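Long-range contacts in glycine betaine/carnitine/choline ABC transporter (Staphylococcus aureus subsp. aureus Mu50, PDB 3O66), which probably binds glycine betaine, carnitine, choline or a related quaternary-ammonium solute and delivers it to the membrane part of an ABC importer: residues Q22-L31 / P267-L275; K243-E252 / F274-D282. One frame throughout, in Å; residues are numbered along the deposited sequence.

Contact 1: Q22-L31 / P267-L275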
loop_
_atom_site.group_PDB
_atom_site.type_symbol
_atom_site.label_atom_id
_atom_site.label_comp_id
_atom_site.label_asym_id
_atom_site.label_seq_id
_atom_site.Cartn_x
_atom_site.Cartn_y
_atom_site.Cartn_z
ATOM N N GLN A 22 3.895 -3.376 -9.185
ATOM C CA GLN A 22 3.934 -4.049 -10.485
ATOM C C GLN A 22 2.651 -4.850 -10.756
ATOM O O GLN A 22 2.122 -4.805 -11.870
ATOM C CB GLN A 22 5.195 -4.882 -10.651
ATOM C CG GLN A 22 6.457 -3.998 -10.566
ATOM C CD GLN A 22 7.721 -4.792 -10.500
ATOM O OE1 GLN A 22 7.756 -5.899 -9.946
ATOM N NE2 GLN A 22 8.793 -4.233 -11.060
ATOM N N ILE A 23 2.166 -5.556 -9.747
ATOM C CA ILE A 23 0.876 -6.274 -9.842
ATOM C C ILE A 23 -0.272 -5.335 -10.265
ATOM O O ILE A 23 -0.951 -5.579 -11.294
ATOM C CB ILE A 23 0.548 -7.066 -8.543
ATOM C CG1 ILE A 23 1.560 -8.199 -8.335
ATOM C CG2 ILE A 23 -0.970 -7.659 -8.551
ATOM C CD1 ILE A 23 1.594 -8.745 -6.878
ATOM N N ILE A 24 -0.483 -4.270 -9.499
ATOM C CA ILE A 24 -1.580 -3.332 -9.785
ATOM C C ILE A 24 -1.360 -2.541 -11.085
ATOM O O ILE A 24 -2.315 -2.268 -11.808
ATOM C CB ILE A 24 -1.793 -2.385 -8.625
ATOM C CG1 ILE A 24 -2.003 -3.174 -7.331
ATOM C CG2 ILE A 24 -2.980 -1.450 -8.898
ATOM C CD1 ILE A 24 -1.862 -2.312 -6.094
ATOM N N SER A 25 -0.115 -2.182 -11.396
ATOM C CA SER A 25 0.165 -1.542 -12.711
ATOM C C SER A 25 -0.140 -2.450 -13.896
ATOM O O SER A 25 -0.708 -2.014 -14.908
ATOM C CB SER A 25 1.601 -1.022 -12.776
ATOM O OG SER A 25 1.798 -0.107 -11.719
ATOM N N HIS A 26 0.201 -3.732 -13.768
ATOM C CA HIS A 26 -0.106 -4.659 -14.845
ATOM C C HIS A 26 -1.584 -4.927 -14.903
ATOM O O HIS A 26 -2.106 -5.201 -15.984
ATOM C CB HIS A 26 0.649 -5.992 -14.683
ATOM C CG HIS A 26 2.037 -5.935 -15.211
ATOM N ND1 HIS A 26 2.317 -5.823 -16.555
ATOM C CD2 HIS A 26 3.230 -5.924 -14.574
ATOM C CE1 HIS A 26 3.626 -5.767 -16.726
ATOM N NE2 HIS A 26 4.202 -5.828 -15.538
HETATM N N MSE A 27 -2.256 -4.837 -13.754
HETATM C CA MSE A 27 -3.686 -5.086 -13.700
HETATM C C MSE A 27 -4.415 -3.974 -14.448
HETATM O O MSE A 27 -5.292 -4.263 -15.271
HETATM C CB MSE A 27 -4.144 -5.215 -12.242
HETATM C CG MSE A 27 -5.520 -5.735 -12.034
HETATM SE SE MSE A 27 -5.908 -5.669 -10.099
HETATM C CE MSE A 27 -4.710 -7.056 -9.396
ATOM N N LEU A 28 -3.984 -2.722 -14.240
ATOM C CA LEU A 28 -4.552 -1.590 -14.995
ATOM C C LEU A 28 -4.256 -1.740 -16.474
ATOM O O LEU A 28 -5.127 -1.494 -17.309
ATOM C CB LEU A 28 -4.009 -0.242 -14.495
ATOM C CG LEU A 28 -4.535 0.214 -13.130
ATOM C CD1 LEU A 28 -3.739 1.430 -12.663
ATOM C CD2 LEU A 28 -6.027 0.539 -13.181
ATOM N N ARG A 29 -3.042 -2.181 -16.807
ATOM C CA ARG A 29 -2.659 -2.304 -18.226
ATOM C C ARG A 29 -3.578 -3.317 -18.921
ATOM O O ARG A 29 -4.105 -3.063 -20.032
ATOM C CB ARG A 29 -1.178 -2.724 -18.373
ATOM C CG ARG A 29 -0.790 -3.096 -19.805
ATOM C CD ARG A 29 0.659 -3.600 -19.860
ATOM N NE ARG A 29 0.844 -4.895 -19.174
ATOM C CZ ARG A 29 0.629 -6.083 -19.727
ATOM N NH1 ARG A 29 0.221 -6.178 -20.989
ATOM N NH2 ARG A 29 0.839 -7.189 -19.018
ATOM N N LEU A 30 -3.748 -4.471 -18.277
ATOM C CA LEU A 30 -4.558 -5.537 -18.841
ATOM C C LEU A 30 -6.031 -5.184 -18.876
ATOM O O LEU A 30 -6.742 -5.556 -19.810
ATOM C CB LEU A 30 -4.303 -6.882 -18.131
ATOM C CG LEU A 30 -2.914 -7.510 -18.313
ATOM C CD1 LEU A 30 -2.632 -8.515 -17.183
ATOM C CD2 LEU A 30 -2.710 -8.187 -19.716
ATOM N N LEU A 31 -6.490 -4.456 -17.861
ATOM C CA LEU A 31 -7.894 -4.114 -17.786
ATOM C C LEU A 31 -8.217 -3.079 -18.860
ATOM O O LEU A 31 -9.261 -3.166 -19.496
ATOM C CB LEU A 31 -8.230 -3.585 -16.388
ATOM C CG LEU A 31 -9.689 -3.303 -16.090
ATOM C CD1 LEU A 31 -10.587 -4.511 -16.332
ATOM C CD2 LEU A 31 -9.796 -2.804 -14.636
ATOM N N PRO A 267 4.526 -10.555 -11.733
ATOM C CA PRO A 267 3.407 -9.648 -11.421
ATOM C C PRO A 267 2.346 -9.566 -12.547
ATOM O O PRO A 267 1.147 -9.495 -12.232
ATOM C CB PRO A 267 4.093 -8.312 -11.224
ATOM C CG PRO A 267 5.480 -8.706 -10.633
ATOM C CD PRO A 267 5.841 -9.965 -11.387
ATOM N N ALA A 268 2.771 -9.606 -13.822
ATOM C CA ALA A 268 1.807 -9.595 -14.925
ATOM C C ALA A 268 0.912 -10.849 -14.943
ATOM O O ALA A 268 -0.278 -10.768 -15.281
ATOM C CB ALA A 268 2.496 -9.402 -16.256
ATOM N N VAL A 269 1.478 -11.999 -14.562
ATOM C CA VAL A 269 0.710 -13.230 -14.471
ATOM C C VAL A 269 -0.242 -13.179 -13.284
ATOM O O VAL A 269 -1.404 -13.586 -13.390
ATOM C CB VAL A 269 1.645 -14.479 -14.403
ATOM C CG1 VAL A 269 0.844 -15.761 -14.141
ATOM C CG2 VAL A 269 2.422 -14.612 -15.679
ATOM N N VAL A 270 0.239 -12.684 -12.142
ATOM C CA VAL A 270 -0.625 -12.560 -10.964
ATOM C C VAL A 270 -1.811 -11.614 -11.277
ATOM O O VAL A 270 -2.982 -11.908 -10.924
ATOM C CB VAL A 270 0.179 -12.006 -9.758
ATOM C CG1 VAL A 270 -0.749 -11.712 -8.526
ATOM C CG2 VAL A 270 1.368 -12.951 -9.400
ATOM N N ALA A 271 -1.504 -10.493 -11.934
ATOM C CA ALA A 271 -2.542 -9.514 -12.300
ATOM C C ALA A 271 -3.609 -10.159 -13.202
ATOM O O ALA A 271 -4.802 -9.998 -12.976
ATOM C CB ALA A 271 -1.918 -8.239 -12.991
ATOM N N GLU A 272 -3.170 -10.907 -14.216
ATOM C CA GLU A 272 -4.107 -11.500 -15.164
ATOM C C GLU A 272 -4.958 -12.596 -14.537
ATOM O O GLU A 272 -6.148 -12.671 -14.816
ATOM C CB GLU A 272 -3.398 -12.020 -16.408
ATOM C CG GLU A 272 -4.354 -12.317 -17.569
ATOM C CD GLU A 272 -3.623 -12.563 -18.895
ATOM O OE1 GLU A 272 -2.515 -13.151 -18.868
ATOM O OE2 GLU A 272 -4.165 -12.171 -19.965
ATOM N N GLU A 273 -4.357 -13.430 -13.686
ATOM C CA GLU A 273 -5.115 -14.470 -13.008
ATOM C C GLU A 273 -6.229 -13.889 -12.119
ATOM O O GLU A 273 -7.372 -14.399 -12.125
ATOM C CB GLU A 273 -4.187 -15.429 -12.239
ATOM C CG GLU A 273 -3.293 -16.222 -13.175
ATOM C CD GLU A 273 -2.397 -17.257 -12.484
ATOM O OE1 GLU A 273 -2.271 -17.265 -11.228
ATOM O OE2 GLU A 273 -1.806 -18.067 -13.233
ATOM N N PHE A 274 -5.897 -12.810 -11.415
ATOM C CA PHE A 274 -6.857 -12.082 -10.588
ATOM C C PHE A 274 -7.994 -11.523 -11.467
ATOM O O PHE A 274 -9.176 -11.694 -11.153
ATOM C CB PHE A 274 -6.158 -10.959 -9.818
ATOM C CG PHE A 274 -7.062 -10.208 -8.880
ATOM C CD1 PHE A 274 -7.441 -10.775 -7.663
ATOM C CD2 PHE A 274 -7.507 -8.938 -9.214
ATOM C CE1 PHE A 274 -8.275 -10.088 -6.760
ATOM C CE2 PHE A 274 -8.354 -8.204 -8.322
ATOM C CZ PHE A 274 -8.733 -8.792 -7.091
ATOM N N LEU A 275 -7.631 -10.880 -12.568
ATOM C CA LEU A 275 -8.628 -10.319 -13.459
ATOM C C LEU A 275 -9.547 -11.401 -14.008
ATOM O O LEU A 275 -10.763 -11.210 -14.050
ATOM C CB LEU A 275 -8.003 -9.548 -14.631
ATOM C CG LEU A 275 -7.405 -8.224 -14.221
ATOM C CD1 LEU A 275 -6.556 -7.606 -15.355
ATOM C CD2 LEU A 275 -8.525 -7.251 -13.684
#

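Contact 2: K243-E252 / F274-D282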
loop_
_atom_site.group_PDB
_atom_site.type_symbol
_atom_site.label_atom_id
_atom_site.label_comp_id
_atom_site.label_asym_id
_atom_site.label_seq_id
_atom_site.Cartn_x
_atom_site.Cartn_y
_atom_site.Cartn_z
ATOM N N LYS A 243 -13.389 0.480 -11.970
ATOM C CA LYS A 243 -13.800 -0.907 -11.803
ATOM C C LYS A 243 -13.018 -1.564 -10.661
ATOM O O LYS A 243 -13.508 -2.494 -10.047
ATOM C CB LYS A 243 -13.529 -1.709 -13.069
ATOM C CG LYS A 243 -14.550 -1.643 -14.171
ATOM C CD LYS A 243 -13.959 -2.534 -15.302
ATOM C CE LYS A 243 -15.025 -3.204 -16.088
ATOM N NZ LYS A 243 -14.490 -4.196 -17.042
ATOM N N LEU A 244 -11.793 -1.082 -10.394
ATOM C CA LEU A 244 -10.959 -1.689 -9.359
ATOM C C LEU A 244 -11.183 -1.096 -7.969
ATOM O O LEU A 244 -10.631 -1.604 -7.006
ATOM C CB LEU A 244 -9.469 -1.605 -9.744
ATOM C CG LEU A 244 -9.077 -2.428 -11.014
ATOM C CD1 LEU A 244 -7.581 -2.330 -11.288
ATOM C CD2 LEU A 244 -9.447 -3.871 -10.861
ATOM N N THR A 245 -11.972 -0.032 -7.865
ATOM C CA THR A 245 -12.211 0.629 -6.581
ATOM C C THR A 245 -12.898 -0.321 -5.578
ATOM O O THR A 245 -13.964 -0.859 -5.875
ATOM C CB THR A 245 -13.070 1.903 -6.797
ATOM O OG1 THR A 245 -12.306 2.849 -7.562
ATOM C CG2 THR A 245 -13.502 2.532 -5.454
ATOM N N GLY A 246 -12.286 -0.514 -4.398
ATOM C CA GLY A 246 -12.781 -1.464 -3.390
ATOM C C GLY A 246 -12.522 -2.949 -3.641
ATOM O O GLY A 246 -12.840 -3.783 -2.789
ATOM N N LYS A 247 -11.949 -3.311 -4.787
ATOM C CA LYS A 247 -11.807 -4.739 -5.154
ATOM C C LYS A 247 -10.606 -5.526 -4.584
ATOM O O LYS A 247 -10.466 -6.759 -4.810
ATOM C CB LYS A 247 -11.889 -4.935 -6.669
ATOM C CG LYS A 247 -13.025 -4.187 -7.370
ATOM C CD LYS A 247 -14.457 -4.692 -7.029
ATOM C CE LYS A 247 -15.518 -3.604 -7.346
ATOM N NZ LYS A 247 -15.712 -3.438 -8.854
ATOM N N ILE A 248 -9.726 -4.829 -3.867
ATOM C CA ILE A 248 -8.580 -5.479 -3.261
ATOM C C ILE A 248 -8.503 -5.120 -1.792
ATOM O O ILE A 248 -8.045 -4.007 -1.439
ATOM C CB ILE A 248 -7.249 -5.114 -3.990
ATOM C CG1 ILE A 248 -7.403 -5.248 -5.518
ATOM C CG2 ILE A 248 -6.106 -5.993 -3.480
ATOM C CD1 ILE A 248 -6.155 -4.896 -6.303
ATOM N N SER A 249 -8.976 -6.022 -0.932
ATOM C CA SER A 249 -8.854 -5.788 0.518
ATOM C C SER A 249 -7.388 -5.869 0.915
ATOM O O SER A 249 -6.574 -6.319 0.131
ATOM C CB SER A 249 -9.644 -6.814 1.307
ATOM O OG SER A 249 -9.151 -8.128 1.114
ATOM N N THR A 250 -7.050 -5.452 2.126
ATOM C CA THR A 250 -5.679 -5.665 2.612
ATOM C C THR A 250 -5.243 -7.144 2.607
ATOM O O THR A 250 -4.130 -7.465 2.149
ATOM C CB THR A 250 -5.485 -4.989 3.967
ATOM O OG1 THR A 250 -5.780 -3.595 3.780
ATOM C CG2 THR A 250 -4.036 -5.123 4.477
ATOM N N SER A 251 -6.131 -8.022 3.061
ATOM C CA SER A 251 -5.903 -9.487 3.055
ATOM C C SER A 251 -5.639 -10.001 1.626
ATOM O O SER A 251 -4.795 -10.848 1.393
ATOM C CB SER A 251 -7.149 -10.211 3.601
ATOM O OG SER A 251 -7.375 -9.890 4.969
ATOM N N GLU A 252 -6.367 -9.459 0.659
ATOM C CA GLU A 252 -6.197 -9.872 -0.735
ATOM C C GLU A 252 -4.866 -9.383 -1.309
ATOM O O GLU A 252 -4.207 -10.115 -2.041
ATOM C CB GLU A 252 -7.364 -9.375 -1.594
ATOM C CG GLU A 252 -7.387 -9.946 -2.993
ATOM C CD GLU A 252 -7.589 -11.455 -3.015
ATOM O OE1 GLU A 252 -8.046 -12.037 -1.999
ATOM O OE2 GLU A 252 -7.320 -12.051 -4.084
ATOM N N PHE A 274 -5.897 -12.810 -11.415
ATOM C CA PHE A 274 -6.857 -12.082 -10.588
ATOM C C PHE A 274 -7.994 -11.523 -11.467
ATOM O O PHE A 274 -9.176 -11.694 -11.153
ATOM C CB PHE A 274 -6.158 -10.959 -9.818
ATOM C CG PHE A 274 -7.062 -10.208 -8.880
ATOM C CD1 PHE A 274 -7.441 -10.775 -7.663
ATOM C CD2 PHE A 274 -7.507 -8.938 -9.214
ATOM C CE1 PHE A 274 -8.275 -10.088 -6.760
ATOM C CE2 PHE A 274 -8.354 -8.204 -8.322
ATOM C CZ PHE A 274 -8.733 -8.792 -7.091
ATOM N N LEU A 275 -7.631 -10.880 -12.568
ATOM C CA LEU A 275 -8.628 -10.319 -13.459
ATOM C C LEU A 275 -9.547 -11.401 -14.008
ATOM O O LEU A 275 -10.763 -11.210 -14.050
ATOM C CB LEU A 275 -8.003 -9.548 -14.631
ATOM C CG LEU A 275 -7.405 -8.224 -14.221
ATOM C CD1 LEU A 275 -6.556 -7.606 -15.355
ATOM C CD2 LEU A 275 -8.525 -7.251 -13.684
ATOM N N LYS A 276 -8.968 -12.539 -14.414
ATOM C CA LYS A 276 -9.788 -13.626 -14.955
ATOM C C LYS A 276 -10.730 -14.189 -13.889
ATOM O O LYS A 276 -11.883 -14.476 -14.165
ATOM C CB LYS A 276 -8.913 -14.737 -15.547
ATOM C CG LYS A 276 -8.244 -14.324 -16.859
ATOM C CD LYS A 276 -7.693 -15.556 -17.586
ATOM C CE LYS A 276 -7.013 -15.217 -18.940
ATOM N NZ LYS A 276 -7.587 -14.023 -19.647
ATOM N N LYS A 277 -10.229 -14.311 -12.665
ATOM C CA LYS A 277 -11.021 -14.827 -11.535
ATOM C C LYS A 277 -12.263 -13.952 -11.306
ATOM O O LYS A 277 -13.304 -14.444 -10.880
ATOM C CB LYS A 277 -10.154 -14.836 -10.262
ATOM C CG LYS A 277 -10.780 -15.534 -9.073
ATOM C CD LYS A 277 -9.932 -15.365 -7.799
ATOM C CE LYS A 277 -10.782 -15.602 -6.560
ATOM N NZ LYS A 277 -10.069 -15.211 -5.280
ATOM N N HIS A 278 -12.137 -12.654 -11.574
ATOM C CA HIS A 278 -13.248 -11.736 -11.393
ATOM C C HIS A 278 -13.909 -11.290 -12.707
ATOM O O HIS A 278 -14.627 -10.294 -12.700
ATOM C CB HIS A 278 -12.826 -10.545 -10.526
ATOM C CG HIS A 278 -12.499 -10.924 -9.116
ATOM N ND1 HIS A 278 -13.460 -11.021 -8.137
ATOM C CD2 HIS A 278 -11.321 -11.225 -8.518
ATOM C CE1 HIS A 278 -12.899 -11.371 -6.995
ATOM N NE2 HIS A 278 -11.599 -11.512 -7.200
ATOM N N HIS A 279 -13.671 -12.001 -13.819
ATOM C CA HIS A 279 -14.344 -11.701 -15.104
ATOM C C HIS A 279 -14.129 -10.225 -15.489
ATOM O O HIS A 279 -15.027 -9.584 -16.042
ATOM C CB HIS A 279 -15.861 -12.076 -15.004
ATOM C CG HIS A 279 -16.558 -12.220 -16.329
ATOM N ND1 HIS A 279 -17.677 -11.479 -16.671
ATOM C CD2 HIS A 279 -16.301 -13.026 -17.389
ATOM C CE1 HIS A 279 -18.069 -11.821 -17.892
ATOM N NE2 HIS A 279 -17.246 -12.751 -18.352
ATOM N N TYR A 280 -12.932 -9.705 -15.180
ATOM C CA TYR A 280 -12.526 -8.321 -15.442
ATOM C C TYR A 280 -13.500 -7.312 -14.850
ATOM O O TYR A 280 -13.643 -6.202 -15.379
ATOM C CB TYR A 280 -12.357 -8.068 -16.940
ATOM C CG TYR A 280 -11.259 -8.876 -17.535
ATOM C CD1 TYR A 280 -10.002 -8.311 -17.756
ATOM C CD2 TYR A 280 -11.451 -10.232 -17.830
ATOM C CE1 TYR A 280 -8.957 -9.075 -18.306
ATOM C CE2 TYR A 280 -10.425 -11.003 -18.370
ATOM C CZ TYR A 280 -9.175 -10.416 -18.596
ATOM O OH TYR A 280 -8.161 -11.176 -19.145
ATOM N N PHE A 281 -14.195 -7.710 -13.785
ATOM C CA PHE A 281 -15.170 -6.838 -13.118
ATOM C C PHE A 281 -16.261 -6.286 -14.058
ATOM O O PHE A 281 -16.759 -5.164 -13.889
ATOM C CB PHE A 281 -14.426 -5.741 -12.333
ATOM C CG PHE A 281 -13.440 -6.304 -11.314
ATOM C CD1 PHE A 281 -13.903 -6.854 -10.111
ATOM C CD2 PHE A 281 -12.077 -6.334 -11.576
ATOM C CE1 PHE A 281 -13.020 -7.392 -9.171
ATOM C CE2 PHE A 281 -11.159 -6.872 -10.629
ATOM C CZ PHE A 281 -11.634 -7.395 -9.425
ATOM N N ASP A 282 -16.630 -7.099 -15.039
ATOM C CA ASP A 282 -17.652 -6.742 -16.027
ATOM C C ASP A 282 -19.106 -6.858 -15.507
ATOM O O ASP A 282 -19.404 -7.417 -14.446
ATOM C CB ASP A 282 -17.492 -7.619 -17.266
ATOM C CG ASP A 282 -16.342 -7.169 -18.162
ATOM O OD1 ASP A 282 -15.951 -5.999 -18.083
ATOM O OD2 ASP A 282 -15.840 -7.992 -18.959
ATOM O OXT ASP A 282 -20.036 -6.386 -16.166
HETATM O O HOH W 1 -10.173 -12.759 -5.098
#

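Contact 1: Q22-L31 / P267-L275
H26, which packs against A268, is gripped at ND1 by R29 from the next helical turn. R29 NE lies 3.1 Å from H26 ND1, near the imidazole plane, and NH2 approaches the same atom from a more tilted position. The two donors fix the ring's rotation, consistent with an unprotonated ND1 that accepts both; NH1 of R29 pairs with E33. A268 CB stands 3.6 Å from the H26 ring centroid, a CH-pi contact 12° off the normal. The helices cross at -56° with their axes 7.8 Å apart, joining the C-terminal helix 267-277 to helix 19-35, which packs on strands 12-16 and 43-48 of one lobe of this periplasmic-binding-protein fold. Knobs-into-holes packing runs both ways: A271 enters a hole formed by I23, H26, M27 and L30, its CB 3.3 Å from I23 O, while L30 sits among A268, A271, E272 and L275. Selenomethionine M27, CG turned away from the main-chain nitrogen (chi1 -168°), bends at chi3 to bring CE 3.4 Å from F274 CD2, while SE lies obliquely to the same ring, 4.8 Å from the F274 ring centroid, a Met-aromatic contact. P267 CB meets Q22 CB at 3.6 Å.

Contact 2: K243-E252 / F274-D282
K243 and F281 bring the backbones nearest, CA to CA 6.2 Å, where a type II turn from L244 to K247 faces the C-terminal tail that follows the Schellman motif ending helix 267-277. K243 reaches along this tail: within the contact its NZ donates to Y280 O at 2.7 Å, nearly in line with the carbonyl, and forms a salt bridge with D282 OD1 at a short 2.5 Å. D35 is a third partner of the same nitrogen, and H34 holds the other oxygen of D282. The F281 ring is sandwiched: K247 CG lies over one face, 4.0 Å from the F281 ring centroid, and H278 CB over the opposite one. Bends at chi2 (-68°) and chi4 fold K247 back across the ring, where its NZ donates to K243 O at 2.7 Å. L244 CD2 adds an oblique contact, 3.5 Å from F281 CE2. Farther along, the rim of F274 meets K247 O, 3.5 Å from F274 CZ, and, in the conformer described, one of two, E252 OE2, both near the ring plane. A water accepts from K277 NZ, is hydrogen-bonded to H278 NE2 and donates weakly to E252 OE2 of that conformer, whose carboxylate also pairs with R255. E252 OE2 and K277 NZ, 4.4 Å apart, are beyond a direct salt bridge, so the water probably mediates their attraction, while charge at K243 and ring packing at F281 pin the tail.

Overall arrangement
Both contacts use helix 267-277: contact 1 lays its earlier turns on helix 19-35, and contact 2 ties its last turn and the tail to the turn that leads into helix 250-261. Their centres are about 10 Å apart, and F274 and L275 belong to both. L31 and L28 of helix 19-35 pack on L244, with L31 CD2 3.7 Å from L244 CG, while M27 SE lies 3.9 Å from I248 CD1. The three elements therefore meet around one apolar junction. Both contacts lie on the same side of the chain's centre. Solutes of this family bind in the cleft between the two lobes, which neither contact is known to line.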